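Local structure of dermonecrotic toxin (2EBF) at residues A[92-95]-A[96-99]; A[138-141]-A[142-145]; A[151-154]-A[155-159]. The protein acts as a mitogenic dermonecrotic toxin that induces bone resorption, of which this chain is the C-terminal region with a thiol protease-like catalytic triad. One frame throughout, in Å; residues are numbered along the deposited sequence.

Contact 1. Residues A[92-95]-A[96-99]; sequences QGLM and HELM
H96 folds its ring back over the preceding turn of helix 88-108 and returns to the backbone of Q92, and this turn is the close-packed, buried side of the contact. Two of its nitrogens approach the same carbonyl: H96 N makes the regular helical bond to Q92 O at 3.0 Å, nearly straight at 165°, and H96 ND1 adds a weak, bent bond to Q92 O of the same length. This is possible because the CG of H96 stands beside its own backbone N, anti to the carbonyl carbon (chi1 -76°), which turns the ring toward the start of the helix. Histidine suits the place, since it can offer a nitrogen on each side of a flat ring: NE2 is hydrogen-bonded to the hydroxyl of Y130, while for ND1 the weak bond to Q92 O is the one that can be assigned.

The looser side lies along E97, the one partly exposed residue of the contact. Its aliphatic CG passes 3.3 Å from G93 O, and the extended chain then carries E97 OE1 past L94, whose CD2 methyl touches it at 3.4 Å. A long acid fits such a border: its carbons cover the helix while the carboxylate reaches K78 in a salt bridge.

The leucines and methionines are buried and divide among different neighbours: L94 and L98 pack on I82 of helix 70-84, and M95 and M99 lay flexible thioether chains against L129 of helix 115-129. H96 faces A152 and L156, and helix 88-108, part of the Membrane Localization Domain, is thus packed on by helices 70-84, 115-129 and 151-164.

Contact 2. Residues A[138-141]-A[142-145]; sequences KKQI and LQIP. With GLC (alpha-D-glucopyranose), chain C; GLC (alpha-D-glucopyranose), chain B.
K139 and Q143 clasp side chains one turn apart at the frayed C-terminus of helix 135-143, where i to i+4 bonding (L142 N to K138 O) passes to an i to i+3 bond (I144 N to I141 O) and the bond from Q143 N to K139 O is weak. Among the polar side chains, K139 NZ donates to Q143 OE1 at 2.6 Å; the lysine chain is extended until its last torsion (chi4 -77°), which bends the ammonium to the amide, and E556 is its salt-bridge partner. Lysine and glutamine have the reach and the polar ends to bridge one turn beside a sugar. Q143 NE2 donates to two waters, one also bonded to Q140 OE1 and the other to Q140 O.

Apolar contact is lighter: L142 CD1 lies 3.7 Å from K138 CG, carbon against the lysine's aliphatic stem.

K138, K139, L142 and Q143 line the glycan pocket, where two glucoses are joined C1 to C1 through one oxygen; L142 CB approaches O6 of the chain C glucose at 3.7 Å, and Q143 CG meets O2 of the chain B glucose.

Finally, a water donates to I141 O at 2.9 Å and to I144 O at 2.7 Å.

Contact 3. Residues A[151-154]-A[155-159]; sequences AARF and LLRTA
The carbonyl oxygen F154 O is gripped twice by T158, at 2.9 Å from T158 N in the regular helical bond and at 2.8 Å from T158 OG1. The two donors arrive from opposite faces of the carbonyl plane, the hydroxyl standing 38° out of it. The threonine can do this because its OG1 lies beside its own backbone N (chi1 -54°), pointing back down the helix. Threonine therefore suits a buried helical site: its hydroxyl spends its proton on the preceding turn.

T158 OG1 also sits over one face of the F154 ring, toward its rim, 3.5 Å from F154 CE2. The phenyl flank continues onto L155, where the methyl L155 CD2 lies 4.1 Å from F154 CD2. L155 in turn leans back over A151, its CG 3.3 Å from A151 O. F154 and L155 both pack on L174 of helix 171-180, a buried place that suits large apolar side chains. A151 touches V319 and L323 of helix 312-333, consistent with its small side chain allowing a close approach.

On another side, the R157 guanidinium stands almost upright to the phenyl plane (78°), and R157 NH1 lies 3.8 Å from F154 CD1. The other terminal nitrogen, R157 NH2, is 3.5 Å from R153 NE, two donors close together. The two arginines share one acid: R153 NH2 and R157 NE make salt bridges to the two carboxylate oxygens of D89. That shared anion would offset the two neighbouring positive charges, and it ties both arginines of this helix to helix 88-108.

The three contacts follow in series along the chain, each local to one helix: contact 1 on helix 88-108, contact 2 at the end of helix 135-143, contact 3 at the start of helix 151-164. Their centres lie 13 Å apart for contacts 1 and 2, and 11 Å for each of the other pairs, so the three lie close together and touch. H96 CD2 lies 3.4 Å from A152 CB and 4.1 Å from L142 CD2. Contacts 2 and 3 meet where I144 CD1 comes 3.4 Å from L155 CD1. Residues well separated in the chain thus pack the glycan-bearing helix 135-143 onto helices 88-108 and 151-164, far along the chain from the phosphonate pocket.

Contact 1. Residues A[92-95]-A[96-99]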
ATOM      1  N   GLN A  92       9.491 -12.235  12.145  1.00 25.94           N
ATOM      2  CA  GLN A  92       9.664 -10.835  12.578  1.00 25.38           C
ATOM      3  C   GLN A  92       8.344 -10.259  13.096  1.00 25.55           C
ATOM      4  O   GLN A  92       8.346  -9.454  14.021  1.00 25.19           O
ATOM      5  CB  GLN A  92      10.338  -9.947  11.521  1.00 25.47           C
ATOM      6  CG  GLN A  92       9.577  -9.685  10.208  1.00 27.01           C
ATOM      7  CD  GLN A  92       8.852  -8.334  10.152  1.00 25.89           C
ATOM      8  OE1 GLN A  92       8.582  -7.805   9.065  1.00 27.87           O
ATOM      9  NE2 GLN A  92       8.502  -7.797  11.305  1.00 23.64           N
ATOM     10  N   GLY A  93       7.225 -10.693  12.517  1.00 25.43           N
ATOM     11  CA  GLY A  93       5.892 -10.287  13.005  1.00 25.11           C
ATOM     12  C   GLY A  93       5.667 -10.691  14.447  1.00 25.64           C
ATOM     13  O   GLY A  93       5.227  -9.883  15.255  1.00 25.65           O
ATOM     14  N   LEU A  94       5.952 -11.954  14.756  1.00 25.44           N
ATOM     15  CA  LEU A  94       5.872 -12.475  16.122  1.00 26.16           C
ATOM     16  C   LEU A  94       6.808 -11.763  17.099  1.00 26.12           C
ATOM     17  O   LEU A  94       6.450 -11.527  18.261  1.00 26.36           O
ATOM     18  CB  LEU A  94       6.172 -13.974  16.123  1.00 26.34           C
ATOM     19  CG  LEU A  94       5.101 -14.851  15.471  1.00 27.72           C
ATOM     20  CD1 LEU A  94       5.675 -16.229  15.140  1.00 29.90           C
ATOM     21  CD2 LEU A  94       3.847 -14.971  16.349  1.00 29.51           C
ATOM     22  N   MET A  95       8.013 -11.455  16.632  1.00 25.60           N
ATOM     23  CA  MET A  95       8.975 -10.690  17.440  1.00 25.93           C
ATOM     24  C   MET A  95       8.445  -9.325  17.839  1.00 25.06           C
ATOM     25  O   MET A  95       8.535  -8.944  19.004  1.00 24.40           O
ATOM     26  CB  MET A  95      10.304 -10.576  16.711  1.00 25.57           C
ATOM     27  CG  MET A  95      11.040 -11.898  16.716  1.00 26.03           C
ATOM     28  SD  MET A  95      12.323 -12.033  15.479  1.00 28.06           S
ATOM     29  CE  MET A  95      13.643 -11.083  16.247  1.00 24.23           C
ATOM     30  N   HIS A  96       7.859  -8.606  16.887  1.00 24.81           N
ATOM     31  CA  HIS A  96       7.222  -7.321  17.207  1.00 24.93           C
ATOM     32  C   HIS A  96       6.064  -7.492  18.208  1.00 25.34           C
ATOM     33  O   HIS A  96       5.913  -6.685  19.117  1.00 25.87           O
ATOM     34  CB  HIS A  96       6.730  -6.608  15.942  1.00 24.77           C
ATOM     35  CG  HIS A  96       7.817  -5.951  15.135  1.00 24.26           C
ATOM     36  ND1 HIS A  96       8.208  -6.418  13.900  1.00 20.73           N
ATOM     37  CD2 HIS A  96       8.559  -4.837  15.364  1.00 24.57           C
ATOM     38  CE1 HIS A  96       9.150  -5.628  13.405  1.00 25.63           C
ATOM     39  NE2 HIS A  96       9.386  -4.667  14.279  1.00 24.02           N
ATOM     40  N   GLU A  97       5.261  -8.548  18.040  1.00 25.30           N
ATOM     41  CA  GLU A  97       4.187  -8.876  18.977  1.00 25.81           C
ATOM     42  C   GLU A  97       4.722  -9.108  20.393  1.00 25.64           C
ATOM     43  O   GLU A  97       4.140  -8.602  21.370  1.00 24.99           O
ATOM     44  CB  GLU A  97       3.387 -10.095  18.489  1.00 25.73           C
ATOM     45  CG  GLU A  97       2.547  -9.830  17.224  1.00 26.51           C
ATOM     46  CD  GLU A  97       1.888 -11.089  16.652  1.00 27.95           C
ATOM     47  OE1 GLU A  97       2.048 -12.170  17.230  1.00 30.47           O
ATOM     48  OE2 GLU A  97       1.207 -10.995  15.612  1.00 32.11           O
ATOM     49  N   LEU A  98       5.831  -9.839  20.505  1.00 25.09           N
ATOM     50  CA  LEU A  98       6.461 -10.083  21.809  1.00 25.89           C
ATOM     51  C   LEU A  98       6.933  -8.786  22.445  1.00 26.12           C
ATOM     52  O   LEU A  98       6.793  -8.594  23.658  1.00 25.83           O
ATOM     53  CB  LEU A  98       7.660 -11.023  21.683  1.00 25.73           C
ATOM     54  CG  LEU A  98       7.904 -12.049  22.811  1.00 27.05           C
ATOM     55  CD1 LEU A  98       9.333 -12.571  22.843  1.00 26.09           C
ATOM     56  CD2 LEU A  98       7.406 -11.653  24.217  1.00 26.31           C
ATOM     57  N   MET A  99       7.513  -7.909  21.631  1.00 26.81           N
ATOM     58  CA  MET A  99       7.915  -6.594  22.120  1.00 28.30           C
ATOM     59  C   MET A  99       6.714  -5.890  22.761  1.00 27.09           C
ATOM     60  O   MET A  99       6.828  -5.383  23.872  1.00 26.47           O
ATOM     61  CB  MET A  99       8.488  -5.733  20.995  1.00 28.55           C
ATOM     62  CG  MET A  99       9.855  -6.157  20.453  1.00 30.51           C
ATOM     63  SD  MET A  99      10.297  -4.978  19.157  1.00 33.21           S
ATOM     64  CE  MET A  99      11.690  -5.804  18.426  1.00 33.90           C
TER

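Contact 2. Residues A[138-141]-A[142-145]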
ATOM      1  N   LYS A 138      14.625   2.224  12.885  1.00 28.50           N
ATOM      2  CA  LYS A 138      14.192   1.644  14.152  1.00 28.29           C
ATOM      3  C   LYS A 138      13.444   2.676  14.991  1.00 28.18           C
ATOM      4  O   LYS A 138      12.365   2.393  15.487  1.00 27.75           O
ATOM      5  CB  LYS A 138      15.403   1.117  14.933  1.00 28.12           C
ATOM      6  CG  LYS A 138      15.075   0.533  16.310  1.00 28.31           C
ATOM      7  CD  LYS A 138      16.371   0.165  17.034  1.00 28.50           C
ATOM      8  CE  LYS A 138      16.104  -0.299  18.456  1.00 30.75           C
ATOM      9  NZ  LYS A 138      17.378  -0.730  19.123  1.00 29.25           N
ATOM     10  N   LYS A 139      14.020   3.869  15.147  1.00 28.13           N
ATOM     11  CA  LYS A 139      13.392   4.885  15.981  1.00 28.32           C
ATOM     12  C   LYS A 139      11.998   5.238  15.460  1.00 27.69           C
ATOM     13  O   LYS A 139      11.058   5.359  16.244  1.00 27.23           O
ATOM     14  CB  LYS A 139      14.261   6.148  16.089  1.00 29.06           C
ATOM     15  CG  LYS A 139      13.799   7.109  17.199  1.00 29.57           C
ATOM     16  CD  LYS A 139      14.768   8.267  17.397  1.00 30.11           C
ATOM     17  CE  LYS A 139      14.507   9.003  18.716  1.00 31.39           C
ATOM     18  NZ  LYS A 139      13.332   9.899  18.639  1.00 31.13           N
ATOM     19  N   GLN A 140      11.869   5.399  14.144  1.00 26.70           N
ATOM     20  CA  GLN A 140      10.616   5.871  13.567  1.00 26.71           C
ATOM     21  C   GLN A 140       9.542   4.796  13.754  1.00 26.90           C
ATOM     22  O   GLN A 140       8.420   5.079  14.202  1.00 27.15           O
ATOM     23  CB  GLN A 140      10.801   6.209  12.084  1.00 26.92           C
ATOM     24  CG  GLN A 140      11.501   7.561  11.833  1.00 26.82           C
ATOM     25  CD  GLN A 140      10.953   8.652  12.742  1.00 27.28           C
ATOM     26  OE1 GLN A 140      11.667   9.198  13.585  1.00 30.32           O
ATOM     27  NE2 GLN A 140       9.677   8.945  12.597  1.00 26.29           N
ATOM     28  N   ILE A 141       9.923   3.565  13.453  1.00 26.22           N
ATOM     29  CA  ILE A 141       8.995   2.435  13.480  1.00 26.91           C
ATOM     30  C   ILE A 141       8.578   2.035  14.900  1.00 27.26           C
ATOM     31  O   ILE A 141       7.384   1.851  15.172  1.00 28.65           O
ATOM     32  CB  ILE A 141       9.569   1.230  12.732  1.00 26.73           C
ATOM     33  CG1 ILE A 141       9.652   1.525  11.225  1.00 26.89           C
ATOM     34  CG2 ILE A 141       8.696  -0.013  12.997  1.00 26.31           C
ATOM     35  CD1 ILE A 141      10.244   0.366  10.407  1.00 27.24           C
ATOM     36  N   LEU A 142       9.548   1.899  15.798  1.00 27.05           N
ATOM     37  CA  LEU A 142       9.254   1.540  17.188  1.00 27.83           C
ATOM     38  C   LEU A 142       8.634   2.655  18.057  1.00 28.10           C
ATOM     39  O   LEU A 142       8.213   2.398  19.189  1.00 28.54           O
ATOM     40  CB  LEU A 142      10.485   0.918  17.864  1.00 27.56           C
ATOM     41  CG  LEU A 142      11.011  -0.401  17.279  1.00 28.76           C
ATOM     42  CD1 LEU A 142      12.157  -0.947  18.138  1.00 28.39           C
ATOM     43  CD2 LEU A 142       9.909  -1.440  17.145  1.00 29.33           C
ATOM     44  N   GLN A 143       8.562   3.876  17.539  1.00 28.76           N
ATOM     45  CA  GLN A 143       7.827   4.949  18.220  1.00 29.36           C
ATOM     46  C   GLN A 143       6.306   4.818  18.005  1.00 29.14           C
ATOM     47  O   GLN A 143       5.515   5.345  18.800  1.00 29.01           O
ATOM     48  CB  GLN A 143       8.341   6.341  17.810  1.00 29.65           C
ATOM     49  CG  GLN A 143       9.595   6.755  18.596  1.00 29.44           C
ATOM     50  CD  GLN A 143      10.233   8.076  18.178  1.00 31.18           C
ATOM     51  OE1 GLN A 143      11.055   8.613  18.927  1.00 31.67           O
ATOM     52  NE2 GLN A 143       9.879   8.602  16.992  1.00 31.30           N
ATOM     53  N   ILE A 144       5.896   4.130  16.938  1.00 28.63           N
ATOM     54  CA  ILE A 144       4.469   3.868  16.703  1.00 29.28           C
ATOM     55  C   ILE A 144       3.924   2.950  17.817  1.00 28.73           C
ATOM     56  O   ILE A 144       4.479   1.885  18.058  1.00 28.87           O
ATOM     57  CB  ILE A 144       4.210   3.229  15.303  1.00 29.03           C
ATOM     58  CG1 ILE A 144       4.843   4.085  14.200  1.00 30.19           C
ATOM     59  CG2 ILE A 144       2.698   3.045  15.047  1.00 29.55           C
ATOM     60  CD1 ILE A 144       4.955   3.387  12.845  1.00 30.30           C
ATOM     61  N   PRO A 145       2.837   3.368  18.501  1.00 28.45           N
ATOM     62  CA  PRO A 145       2.259   2.556  19.580  1.00 28.15           C
ATOM     63  C   PRO A 145       1.773   1.206  19.052  1.00 27.56           C
ATOM     64  O   PRO A 145       1.543   1.080  17.859  1.00 27.79           O
ATOM     65  CB  PRO A 145       1.063   3.401  20.056  1.00 27.81           C
ATOM     66  CG  PRO A 145       1.393   4.813  19.602  1.00 29.13           C
ATOM     67  CD  PRO A 145       2.090   4.625  18.295  1.00 28.42           C
TER
HETATM   68  C1  GLC C   1      10.952   2.789  22.668  1.00 45.13           C
HETATM   69  C2  GLC C   1      12.144   3.044  23.591  1.00 45.20           C
HETATM   70  C3  GLC C   1      12.813   4.380  23.262  1.00 45.01           C
HETATM   71  C4  GLC C   1      13.146   4.497  21.768  1.00 44.40           C
HETATM   72  C5  GLC C   1      11.947   4.118  20.881  1.00 44.05           C
HETATM   73  C6  GLC C   1      12.354   3.968  19.419  1.00 42.39           C
HETATM   74  O2  GLC C   1      11.676   3.075  24.942  1.00 45.59           O
HETATM   75  O3  GLC C   1      14.003   4.534  24.048  1.00 44.80           O
HETATM   76  O4  GLC C   1      13.577   5.833  21.471  1.00 44.18           O
HETATM   77  O5  GLC C   1      11.357   2.873  21.294  1.00 44.70           O
HETATM   78  O6  GLC C   1      13.263   2.862  19.293  1.00 41.66           O
HETATM   79  C1  GLC B   2       8.625   3.443  22.495  1.00 45.24           C
HETATM   80  C2  GLC B   2       7.768   4.701  22.629  1.00 45.23           C
HETATM   81  C3  GLC B   2       7.642   5.076  24.111  1.00 45.51           C
HETATM   82  C4  GLC B   2       7.076   3.910  24.921  1.00 45.92           C
HETATM   83  C5  GLC B   2       7.875   2.625  24.668  1.00 45.05           C
HETATM   84  C6  GLC B   2       7.166   1.417  25.266  1.00 45.05           C
HETATM   85  O1  GLC B   2       9.939   3.754  22.964  1.00 44.52           O
HETATM   86  O2  GLC B   2       8.357   5.771  21.878  1.00 44.04           O
HETATM   87  O3  GLC B   2       6.817   6.226  24.305  1.00 45.77           O
HETATM   88  O4  GLC B   2       7.097   4.248  26.320  1.00 46.56           O
HETATM   89  O5  GLC B   2       8.037   2.377  23.263  1.00 44.92           O
HETATM   90  O6  GLC B   2       5.899   1.263  24.613  1.00 44.25           O
HETATM   91  O   HOH W   1      11.200  10.984  15.763  1.00 33.03           O
HETATM   92  O   HOH W   2       8.091   7.754  14.673  1.00 34.00           O
HETATM   93  O   HOH W   3       5.450   0.031  16.300  1.00 25.09           O

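Contact 3. Residues A[151-154]-A[155-159]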
ATOM      1  N   ALA A 151       1.512  -2.820  12.149  1.00 25.12           N
ATOM      2  CA  ALA A 151       2.205  -1.659  11.554  1.00 24.72           C
ATOM      3  C   ALA A 151       3.723  -1.862  11.479  1.00 24.73           C
ATOM      4  O   ALA A 151       4.323  -1.753  10.403  1.00 24.04           O
ATOM      5  CB  ALA A 151       1.858  -0.378  12.312  1.00 24.49           C
ATOM      6  N   ALA A 152       4.346  -2.167  12.616  1.00 24.69           N
ATOM      7  CA  ALA A 152       5.794  -2.400  12.635  1.00 24.89           C
ATOM      8  C   ALA A 152       6.213  -3.536  11.703  1.00 25.23           C
ATOM      9  O   ALA A 152       7.221  -3.439  11.000  1.00 25.96           O
ATOM     10  CB  ALA A 152       6.284  -2.661  14.056  1.00 24.89           C
ATOM     11  N   ARG A 153       5.444  -4.622  11.708  1.00 24.65           N
ATOM     12  CA  ARG A 153       5.724  -5.747  10.830  1.00 24.69           C
ATOM     13  C   ARG A 153       5.720  -5.329   9.362  1.00 24.91           C
ATOM     14  O   ARG A 153       6.629  -5.668   8.609  1.00 24.99           O
ATOM     15  CB  ARG A 153       4.684  -6.840  11.042  1.00 23.99           C
ATOM     16  CG  ARG A 153       4.922  -8.069  10.173  1.00 24.90           C
ATOM     17  CD  ARG A 153       3.798  -9.092  10.348  1.00 26.34           C
ATOM     18  NE  ARG A 153       4.055 -10.264   9.509  1.00 28.15           N
ATOM     19  CZ  ARG A 153       3.205 -11.277   9.349  1.00 29.08           C
ATOM     20  NH1 ARG A 153       2.035 -11.267   9.964  1.00 28.61           N
ATOM     21  NH2 ARG A 153       3.525 -12.295   8.562  1.00 28.30           N
ATOM     22  N   PHE A 154       4.683  -4.594   8.967  1.00 24.58           N
ATOM     23  CA  PHE A 154       4.533  -4.131   7.600  1.00 25.04           C
ATOM     24  C   PHE A 154       5.659  -3.164   7.241  1.00 24.82           C
ATOM     25  O   PHE A 154       6.267  -3.266   6.177  1.00 25.17           O
ATOM     26  CB  PHE A 154       3.178  -3.430   7.426  1.00 24.97           C
ATOM     27  CG  PHE A 154       3.018  -2.750   6.098  1.00 26.42           C
ATOM     28  CD1 PHE A 154       2.401  -3.404   5.039  1.00 28.14           C
ATOM     29  CD2 PHE A 154       3.507  -1.459   5.897  1.00 27.23           C
ATOM     30  CE1 PHE A 154       2.264  -2.780   3.803  1.00 29.26           C
ATOM     31  CE2 PHE A 154       3.374  -0.825   4.662  1.00 28.14           C
ATOM     32  CZ  PHE A 154       2.759  -1.482   3.621  1.00 27.04           C
ATOM     33  N   LEU A 155       5.935  -2.234   8.144  1.00 24.11           N
ATOM     34  CA  LEU A 155       6.942  -1.223   7.865  1.00 24.47           C
ATOM     35  C   LEU A 155       8.348  -1.804   7.773  1.00 24.79           C
ATOM     36  O   LEU A 155       9.107  -1.398   6.902  1.00 25.14           O
ATOM     37  CB  LEU A 155       6.866  -0.077   8.868  1.00 23.90           C
ATOM     38  CG  LEU A 155       5.598   0.782   8.761  1.00 23.86           C
ATOM     39  CD1 LEU A 155       5.448   1.605  10.023  1.00 24.09           C
ATOM     40  CD2 LEU A 155       5.568   1.676   7.496  1.00 25.03           C
ATOM     41  N   LEU A 156       8.697  -2.745   8.649  1.00 24.84           N
ATOM     42  CA  LEU A 156      10.032  -3.374   8.562  1.00 25.36           C
ATOM     43  C   LEU A 156      10.163  -4.243   7.308  1.00 25.63           C
ATOM     44  O   LEU A 156      11.208  -4.269   6.675  1.00 26.03           O
ATOM     45  CB  LEU A 156      10.384  -4.177   9.822  1.00 24.66           C
ATOM     46  CG  LEU A 156      11.782  -4.810   9.819  1.00 24.42           C
ATOM     47  CD1 LEU A 156      12.874  -3.731   9.764  1.00 23.10           C
ATOM     48  CD2 LEU A 156      11.946  -5.619  11.065  1.00 23.73           C
ATOM     49  N   ARG A 157       9.091  -4.940   6.949  1.00 26.37           N
ATOM     50  CA  ARG A 157       9.053  -5.716   5.725  1.00 26.55           C
ATOM     51  C   ARG A 157       9.317  -4.836   4.525  1.00 26.63           C
ATOM     52  O   ARG A 157      10.151  -5.168   3.683  1.00 26.92           O
ATOM     53  CB  ARG A 157       7.690  -6.407   5.578  1.00 26.50           C
ATOM     54  CG  ARG A 157       7.439  -7.009   4.218  1.00 26.53           C
ATOM     55  CD  ARG A 157       5.942  -7.205   4.000  1.00 29.19           C
ATOM     56  NE  ARG A 157       5.351  -8.023   5.052  1.00 28.76           N
ATOM     57  CZ  ARG A 157       4.086  -7.936   5.460  1.00 31.01           C
ATOM     58  NH1 ARG A 157       3.257  -7.053   4.912  1.00 30.83           N
ATOM     59  NH2 ARG A 157       3.653  -8.729   6.428  1.00 30.63           N
ATOM     60  N   THR A 158       8.626  -3.699   4.467  1.00 27.27           N
ATOM     61  CA  THR A 158       8.763  -2.734   3.378  1.00 27.45           C
ATOM     62  C   THR A 158      10.187  -2.150   3.334  1.00 27.74           C
ATOM     63  O   THR A 158      10.802  -2.034   2.256  1.00 27.04           O
ATOM     64  CB  THR A 158       7.692  -1.607   3.517  1.00 27.90           C
ATOM     65  OG1 THR A 158       6.381  -2.197   3.605  1.00 28.01           O
ATOM     66  CG2 THR A 158       7.740  -0.626   2.340  1.00 28.01           C
ATOM     67  N   ALA A 159      10.703  -1.791   4.511  1.00 27.20           N
ATOM     68  CA  ALA A 159      12.042  -1.213   4.627  1.00 27.06           C
ATOM     69  C   ALA A 159      13.101  -2.188   4.105  1.00 27.22           C
ATOM     70  O   ALA A 159      13.992  -1.790   3.365  1.00 27.31           O
ATOM     71  CB  ALA A 159      12.344  -0.844   6.072  1.00 26.50           C
TER